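Local coordinates for protein adenosine deaminase 1 (Arthrobacter aurescens, PDB 3RYS) that probably catalyses the zinc-dependent hydrolytic deamination of adenine to hypoxanthine in purine salvage, at residues V304-R316 / L328-V340. Numbering follows the deposited sequence.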
ATOM      1  N   VAL A 304      12.663  17.664  10.187  1.00 17.18           N
ATOM      2  CA  VAL A 304      12.284  18.055   8.834  1.00 19.10           C
ATOM      3  C   VAL A 304      13.185  17.397   7.780  1.00 18.98           C
ATOM      4  O   VAL A 304      12.687  16.796   6.824  1.00 16.59           O
ATOM      5  CB  VAL A 304      12.284  19.597   8.658  1.00 19.23           C
ATOM      6  CG1 VAL A 304      12.259  19.968   7.184  1.00 21.99           C
ATOM      7  CG2 VAL A 304      11.109  20.220   9.393  1.00 15.05           C
ATOM      8  N   PRO A 305      14.514  17.512   7.948  1.00 21.39           N
ATOM      9  CA  PRO A 305      15.444  16.869   7.013  1.00 17.54           C
ATOM     10  C   PRO A 305      15.255  15.355   6.974  1.00 19.27           C
ATOM     11  O   PRO A 305      15.426  14.738   5.923  1.00 20.79           O
ATOM     12  CB  PRO A 305      16.818  17.207   7.597  1.00 19.68           C
ATOM     13  CG  PRO A 305      16.599  18.447   8.392  1.00 18.77           C
ATOM     14  CD  PRO A 305      15.218  18.326   8.955  1.00 21.13           C
ATOM     15  N   GLU A 306      14.913  14.756   8.109  1.00 19.66           N
ATOM     16  CA  GLU A 306      14.672  13.319   8.136  1.00 17.82           C
ATOM     17  C   GLU A 306      13.404  12.981   7.349  1.00 20.18           C
ATOM     18  O   GLU A 306      13.425  12.109   6.474  1.00 18.95           O
ATOM     19  CB  GLU A 306      14.607  12.806   9.579  1.00 18.76           C
ATOM     20  CG  GLU A 306      15.971  12.801  10.282  1.00 22.49           C
ATOM     21  CD  GLU A 306      15.881  12.530  11.781  1.00 27.21           C
ATOM     22  OE1 GLU A 306      14.784  12.698  12.357  1.00 26.32           O
ATOM     23  OE2 GLU A 306      16.908  12.154  12.387  1.00 28.16           O
ATOM     24  N   GLN A 307      12.313  13.686   7.655  1.00 18.08           N
ATOM     25  CA  GLN A 307      11.061  13.570   6.908  1.00 14.54           C
ATOM     26  C   GLN A 307      11.282  13.738   5.407  1.00 16.48           C
ATOM     27  O   GLN A 307      10.728  12.993   4.595  1.00 15.02           O
ATOM     28  CB  GLN A 307      10.056  14.619   7.382  1.00 16.12           C
ATOM     29  CG  GLN A 307       9.099  14.159   8.467  1.00 17.59           C
ATOM     30  CD  GLN A 307       8.191  15.287   8.945  1.00 21.84           C
ATOM     31  OE1 GLN A 307       8.655  16.255   9.549  1.00 19.82           O
ATOM     32  NE2 GLN A 307       6.892  15.164   8.676  1.00 19.02           N
ATOM     33  N   ALA A 308      12.087  14.729   5.041  1.00 16.09           N
ATOM     34  CA  ALA A 308      12.383  14.984   3.636  1.00 17.41           C
ATOM     35  C   ALA A 308      13.075  13.788   2.990  1.00 15.54           C
ATOM     36  O   ALA A 308      12.753  13.401   1.870  1.00 15.10           O
ATOM     37  CB  ALA A 308      13.237  16.226   3.494  1.00 17.69           C
ATOM     38  N   THR A 309      14.036  13.213   3.703  1.00 14.67           N
ATOM     39  CA  THR A 309      14.740  12.041   3.210  1.00 14.68           C
ATOM     40  C   THR A 309      13.741  10.926   2.898  1.00 15.40           C
ATOM     41  O   THR A 309      13.807  10.306   1.833  1.00 13.73           O
ATOM     42  CB  THR A 309      15.803  11.552   4.217  1.00 16.27           C
ATOM     43  OG1 THR A 309      16.799  12.567   4.389  1.00 17.80           O
ATOM     44  CG2 THR A 309      16.472  10.276   3.718  1.00 12.84           C
ATOM     45  N   LEU A 310      12.814  10.688   3.824  1.00 14.42           N
ATOM     46  CA  LEU A 310      11.765   9.685   3.642  1.00 13.30           C
ATOM     47  C   LEU A 310      10.925   9.979   2.404  1.00 14.02           C
ATOM     48  O   LEU A 310      10.617   9.079   1.619  1.00 12.50           O
ATOM     49  CB  LEU A 310      10.862   9.632   4.874  1.00 11.14           C
ATOM     50  CG  LEU A 310      11.519   9.115   6.152  1.00 14.87           C
ATOM     51  CD1 LEU A 310      10.580   9.264   7.335  1.00 15.68           C
ATOM     52  CD2 LEU A 310      11.951   7.666   5.981  1.00 13.45           C
ATOM     53  N   ALA A 311      10.556  11.246   2.247  1.00 14.52           N
ATOM     54  CA  ALA A 311       9.794  11.706   1.093  1.00 14.79           C
ATOM     55  C   ALA A 311      10.530  11.424  -0.214  1.00 16.39           C
ATOM     56  O   ALA A 311       9.957  10.857  -1.150  1.00 16.32           O
ATOM     57  CB  ALA A 311       9.501  13.195   1.218  1.00 14.64           C
ATOM     58  N   ALA A 312      11.796  11.828  -0.279  1.00 13.77           N
ATOM     59  CA  ALA A 312      12.576  11.679  -1.503  1.00 15.74           C
ATOM     60  C   ALA A 312      12.823  10.209  -1.838  1.00 16.12           C
ATOM     61  O   ALA A 312      12.866   9.834  -3.010  1.00 17.77           O
ATOM     62  CB  ALA A 312      13.890  12.450  -1.408  1.00 15.15           C
ATOM     63  N   ASN A 313      12.985   9.380  -0.812  1.00 13.62           N
ATOM     64  CA  ASN A 313      13.059   7.943  -1.022  1.00 12.63           C
ATOM     65  C   ASN A 313      11.827   7.464  -1.781  1.00 14.47           C
ATOM     66  O   ASN A 313      11.936   6.812  -2.817  1.00 13.83           O
ATOM     67  CB  ASN A 313      13.156   7.198   0.311  1.00 14.04           C
ATOM     68  CG  ASN A 313      14.536   7.281   0.930  1.00 14.20           C
ATOM     69  OD1 ASN A 313      14.765   6.775   2.031  1.00 12.74           O
ATOM     70  ND2 ASN A 313      15.466   7.917   0.227  1.00 13.30           N
ATOM     71  N   SER A 314      10.653   7.803  -1.260  1.00 12.71           N
ATOM     72  CA  SER A 314       9.400   7.359  -1.852  1.00 14.89           C
ATOM     73  C   SER A 314       9.297   7.763  -3.323  1.00 16.29           C
ATOM     74  O   SER A 314       8.661   7.071  -4.124  1.00 13.88           O
ATOM     75  CB  SER A 314       8.209   7.918  -1.076  1.00 13.98           C
ATOM     76  OG  SER A 314       7.871   9.212  -1.542  1.00 16.58           O
ATOM     77  N   ILE A 315       9.923   8.881  -3.678  1.00 14.03           N
ATOM     78  CA  ILE A 315       9.879   9.349  -5.056  1.00 14.97           C
ATOM     79  C   ILE A 315      10.888   8.596  -5.911  1.00 15.71           C
ATOM     80  O   ILE A 315      10.562   8.142  -7.009  1.00 16.51           O
ATOM     81  CB  ILE A 315      10.120  10.869  -5.163  1.00 16.38           C
ATOM     82  CG1 ILE A 315       9.050  11.629  -4.377  1.00 16.94           C
ATOM     83  CG2 ILE A 315      10.117  11.303  -6.619  1.00 13.49           C
ATOM     84  CD1 ILE A 315       9.261  13.120  -4.332  1.00 16.98           C
ATOM     85  N   ARG A 316      12.109   8.457  -5.405  1.00 14.74           N
ATOM     86  CA  ARG A 316      13.147   7.725  -6.122  1.00 15.92           C
ATOM     87  C   ARG A 316      12.750   6.271  -6.318  1.00 15.41           C
ATOM     88  O   ARG A 316      13.177   5.628  -7.276  1.00 16.87           O
ATOM     89  CB  ARG A 316      14.472   7.768  -5.362  1.00 15.68           C
ATOM     90  CG  ARG A 316      15.061   9.138  -5.188  1.00 15.45           C
ATOM     91  CD  ARG A 316      16.497   9.033  -4.689  1.00 23.04           C
ATOM     92  NE  ARG A 316      16.965  10.297  -4.131  1.00 29.41           N
ATOM     93  CZ  ARG A 316      16.911  10.606  -2.839  1.00 23.04           C
ATOM     94  NH1 ARG A 316      16.419   9.736  -1.967  1.00 17.08           N
ATOM     95  NH2 ARG A 316      17.352  11.784  -2.419  1.00 29.49           N
ATOM     96  N   LEU A 328       8.881  16.389  -8.608  1.00 20.48           N
ATOM     97  CA  LEU A 328       8.467  16.047  -7.250  1.00 21.60           C
ATOM     98  C   LEU A 328       9.643  16.147  -6.281  1.00 21.21           C
ATOM     99  O   LEU A 328       9.501  16.650  -5.168  1.00 22.19           O
ATOM    100  CB  LEU A 328       7.849  14.648  -7.204  1.00 17.15           C
ATOM    101  CG  LEU A 328       6.338  14.541  -7.424  1.00 19.27           C
ATOM    102  CD1 LEU A 328       5.838  15.544  -8.451  1.00 19.71           C
ATOM    103  CD2 LEU A 328       5.954  13.119  -7.817  1.00 16.33           C
ATOM    104  N   LEU A 329      10.805  15.665  -6.706  1.00 19.39           N
ATOM    105  CA  LEU A 329      12.020  15.811  -5.916  1.00 20.65           C
ATOM    106  C   LEU A 329      12.309  17.278  -5.610  1.00 21.99           C
ATOM    107  O   LEU A 329      12.704  17.622  -4.495  1.00 21.65           O
ATOM    108  CB  LEU A 329      13.210  15.171  -6.634  1.00 21.56           C
ATOM    109  CG  LEU A 329      13.743  13.852  -6.062  1.00 23.04           C
ATOM    110  CD1 LEU A 329      12.760  13.205  -5.098  1.00 18.57           C
ATOM    111  CD2 LEU A 329      14.128  12.896  -7.185  1.00 20.27           C
ATOM    112  N   ASP A 330      12.107  18.142  -6.600  1.00 21.76           N
ATOM    113  CA  ASP A 330      12.345  19.570  -6.415  1.00 23.20           C
ATOM    114  C   ASP A 330      11.351  20.167  -5.428  1.00 20.72           C
ATOM    115  O   ASP A 330      11.632  21.173  -4.778  1.00 19.80           O
ATOM    116  CB  ASP A 330      12.283  20.311  -7.753  1.00 20.61           C
ATOM    117  CG  ASP A 330      13.568  20.180  -8.551  1.00 23.88           C
ATOM    118  OD1 ASP A 330      14.614  19.853  -7.949  1.00 25.43           O
ATOM    119  OD2 ASP A 330      13.534  20.407  -9.781  1.00 30.47           O
ATOM    120  N   GLU A 331      10.206  19.567  -5.366  1.00 20.10           N
ATOM    121  CA  GLU A 331       9.179  19.909  -4.472  1.00 21.20           C
ATOM    122  C   GLU A 331       9.525  19.595  -3.056  1.00 21.18           C
ATOM    123  O   GLU A 331       9.145  20.322  -2.213  1.00 20.60           O
ATOM    124  CB  GLU A 331       7.927  19.199  -4.898  1.00 21.69           C
ATOM    125  CG  GLU A 331       6.947  20.082  -5.513  1.00 20.56           C
ATOM    126  CD  GLU A 331       5.814  19.377  -6.148  1.00 25.77           C
ATOM    127  OE1 GLU A 331       5.586  19.563  -7.325  1.00 23.13           O
ATOM    128  OE2 GLU A 331       5.118  18.678  -5.472  1.00 23.86           O
ATOM    129  N   VAL A 332      10.245  18.522  -2.803  1.00 18.96           N
ATOM    130  CA  VAL A 332      10.607  18.213  -1.459  1.00 25.69           C
ATOM    131  C   VAL A 332      11.720  19.068  -0.959  1.00 22.26           C
ATOM    132  O   VAL A 332      11.718  19.442   0.191  1.00 23.96           O
ATOM    133  CB  VAL A 332      10.778  16.694  -1.144  1.00 23.22           C
ATOM    134  CG1 VAL A 332      10.736  15.877  -2.264  1.00 23.37           C
ATOM    135  CG2 VAL A 332      11.928  16.416  -0.321  1.00 18.17           C
ATOM    136  N   THR A 333      12.621  19.415  -1.853  1.00 21.58           N
ATOM    137  CA  THR A 333      13.572  20.479  -1.652  1.00 26.05           C
ATOM    138  C   THR A 333      12.978  21.832  -1.301  1.00 28.69           C
ATOM    139  O   THR A 333      13.459  22.471  -0.442  1.00 28.50           O
ATOM    140  CB  THR A 333      14.456  20.718  -2.854  1.00 29.43           C
ATOM    141  OG1 THR A 333      15.079  19.516  -3.260  1.00 31.77           O
ATOM    142  CG2 THR A 333      15.516  21.689  -2.493  1.00 28.26           C
ATOM    143  N   GLU A 334      11.937  22.264  -1.972  1.00 24.73           N
ATOM    144  CA  GLU A 334      11.271  23.453  -1.570  1.00 27.45           C
ATOM    145  C   GLU A 334      10.639  23.310  -0.229  1.00 25.72           C
ATOM    146  O   GLU A 334      10.754  24.154   0.576  1.00 31.92           O
ATOM    147  CB  GLU A 334      10.235  23.870  -2.587  1.00 28.84           C
ATOM    148  CG  GLU A 334      10.761  24.598  -3.757  1.00 32.72           C
ATOM    149  CD  GLU A 334      11.917  25.512  -3.464  1.00 43.46           C
ATOM    150  OE1 GLU A 334      11.720  26.551  -2.825  1.00 37.52           O
ATOM    151  OE2 GLU A 334      13.032  25.200  -3.899  1.00 42.87           O
ATOM    152  N   TRP A 335       9.948  22.234   0.009  1.00 24.23           N
ATOM    153  CA  TRP A 335       9.264  22.044   1.284  1.00 24.20           C
ATOM    154  C   TRP A 335      10.234  22.166   2.459  1.00 27.06           C
ATOM    155  O   TRP A 335       9.916  22.779   3.474  1.00 27.66           O
ATOM    156  CB  TRP A 335       8.546  20.694   1.325  1.00 21.25           C
ATOM    157  CG  TRP A 335       7.904  20.405   2.647  1.00 22.46           C
ATOM    158  CD1 TRP A 335       6.708  20.877   3.096  1.00 20.90           C
ATOM    159  CD2 TRP A 335       8.429  19.576   3.694  1.00 24.96           C
ATOM    160  NE1 TRP A 335       6.453  20.396   4.359  1.00 24.21           N
ATOM    161  CE2 TRP A 335       7.492  19.596   4.749  1.00 25.91           C
ATOM    162  CE3 TRP A 335       9.600  18.826   3.843  1.00 19.90           C
ATOM    163  CZ2 TRP A 335       7.690  18.887   5.939  1.00 24.16           C
ATOM    164  CZ3 TRP A 335       9.795  18.124   5.023  1.00 22.90           C
ATOM    165  CH2 TRP A 335       8.845  18.161   6.056  1.00 24.17           C
ATOM    166  N   VAL A 336      11.419  21.583   2.309  1.00 26.34           N
ATOM    167  CA  VAL A 336      12.440  21.641   3.349  1.00 26.13           C
ATOM    168  C   VAL A 336      12.907  23.068   3.616  1.00 28.75           C
ATOM    169  O   VAL A 336      13.000  23.493   4.767  1.00 29.75           O
ATOM    170  CB  VAL A 336      13.662  20.794   2.972  1.00 24.25           C
ATOM    171  CG1 VAL A 336      14.772  20.976   3.996  1.00 20.22           C
ATOM    172  CG2 VAL A 336      13.267  19.343   2.855  1.00 23.27           C
ATOM    173  N   LYS A 337      13.134  23.817   2.565  1.00 27.03           N
ATOM    174  CA  LYS A 337      13.591  25.160   2.688  1.00 28.04           C
ATOM    175  C   LYS A 337      12.581  26.067   3.269  1.00 26.90           C
ATOM    176  O   LYS A 337      12.902  26.965   3.975  1.00 32.20           O
ATOM    177  CB  LYS A 337      13.954  25.681   1.337  1.00 28.87           C
ATOM    178  CG  LYS A 337      15.241  25.269   0.872  1.00 27.98           C
ATOM    179  CD  LYS A 337      15.410  25.758  -0.459  1.00 30.46           C
ATOM    180  CE  LYS A 337      16.449  24.999  -1.155  1.00 35.42           C
ATOM    181  NZ  LYS A 337      17.141  25.851  -2.096  1.00 42.29           N
ATOM    182  N   ALA A 338      11.344  25.824   2.946  1.00 25.69           N
ATOM    183  CA  ALA A 338      10.267  26.578   3.503  1.00 34.44           C
ATOM    184  C   ALA A 338       9.926  26.168   4.934  1.00 34.89           C
ATOM    185  O   ALA A 338       9.251  26.854   5.629  1.00 34.04           O
ATOM    186  CB  ALA A 338       9.094  26.421   2.647  1.00 31.58           C
ATOM    187  N   SER A 339      10.423  25.035   5.359  1.00 33.53           N
ATOM    188  CA  SER A 339       9.957  24.369   6.534  1.00 32.00           C
ATOM    189  C   SER A 339      10.933  24.327   7.660  1.00 36.10           C
ATOM    190  O   SER A 339      10.645  23.773   8.663  1.00 37.79           O
ATOM    191  CB  SER A 339       9.601  22.929   6.187  1.00 28.55           C
ATOM    192  OG  SER A 339       8.284  22.832   5.770  1.00 32.56           O
ATOM    193  N   VAL A 340      12.112  24.881   7.510  1.00 37.61           N
ATOM    194  CA  VAL A 340      13.024  24.886   8.640  1.00 38.18           C
ATOM    195  C   VAL A 340      13.098  26.255   9.222  1.00 38.64           C
ATOM    196  O   VAL A 340      12.881  27.226   8.517  1.00 43.48           O
ATOM    197  CB  VAL A 340      14.419  24.451   8.293  1.00 37.50           C
ATOM    198  CG1 VAL A 340      14.435  23.036   7.810  1.00 32.70           C
ATOM    199  CG2 VAL A 340      15.065  25.405   7.342  1.00 30.06           C
TER
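Trp335 has CG anti to its own backbone N (chi1 176°), which carries the indole across toward 304-316, where its six-membered ring meets Val304 and Gln307. The same kind of torsion at Val304 (chi1 165°) turns CG1 to that ring, 3.8 Å from Trp335 CZ3. Val304 O lies at the ring edge, near its plane. Gln307 OE1 also sits at the edge, 4.0 Å from Trp335 CH2, with its amide almost perpendicular to the indole. Val340 CG1 packs on Val304 CG1 from the end of 328-340. In the middle, Val332 CG2 comes 4.0 Å from Ala308 CB. At the far end, Ile315 CD1 reaches Leu328 CB at 3.5 Å and Val332 CG1 at 3.7 Å. Leu329 CD1 lies against Ile315 CB and also touches Ala312 CB. Cut back to an alanine here, the Ile315 side chain would probably leave a gap facing Leu328 and Val332 and take away part of the packing round Leu329 CD1. The axes of 304-316 and 328-339 run antiparallel, 9.6 Å apart, so this is a helical hairpin near the C-terminus of the TIM-barrel chain. Ala311 and Ser314 of helix 304-317 rest on strand 15-17, while Trp335 NE1 is hydrogen-bonded to Thr11 OG1. The contacts between the two helices are chiefly apolar, so their pairing depends mainly on side-chain fit and burial.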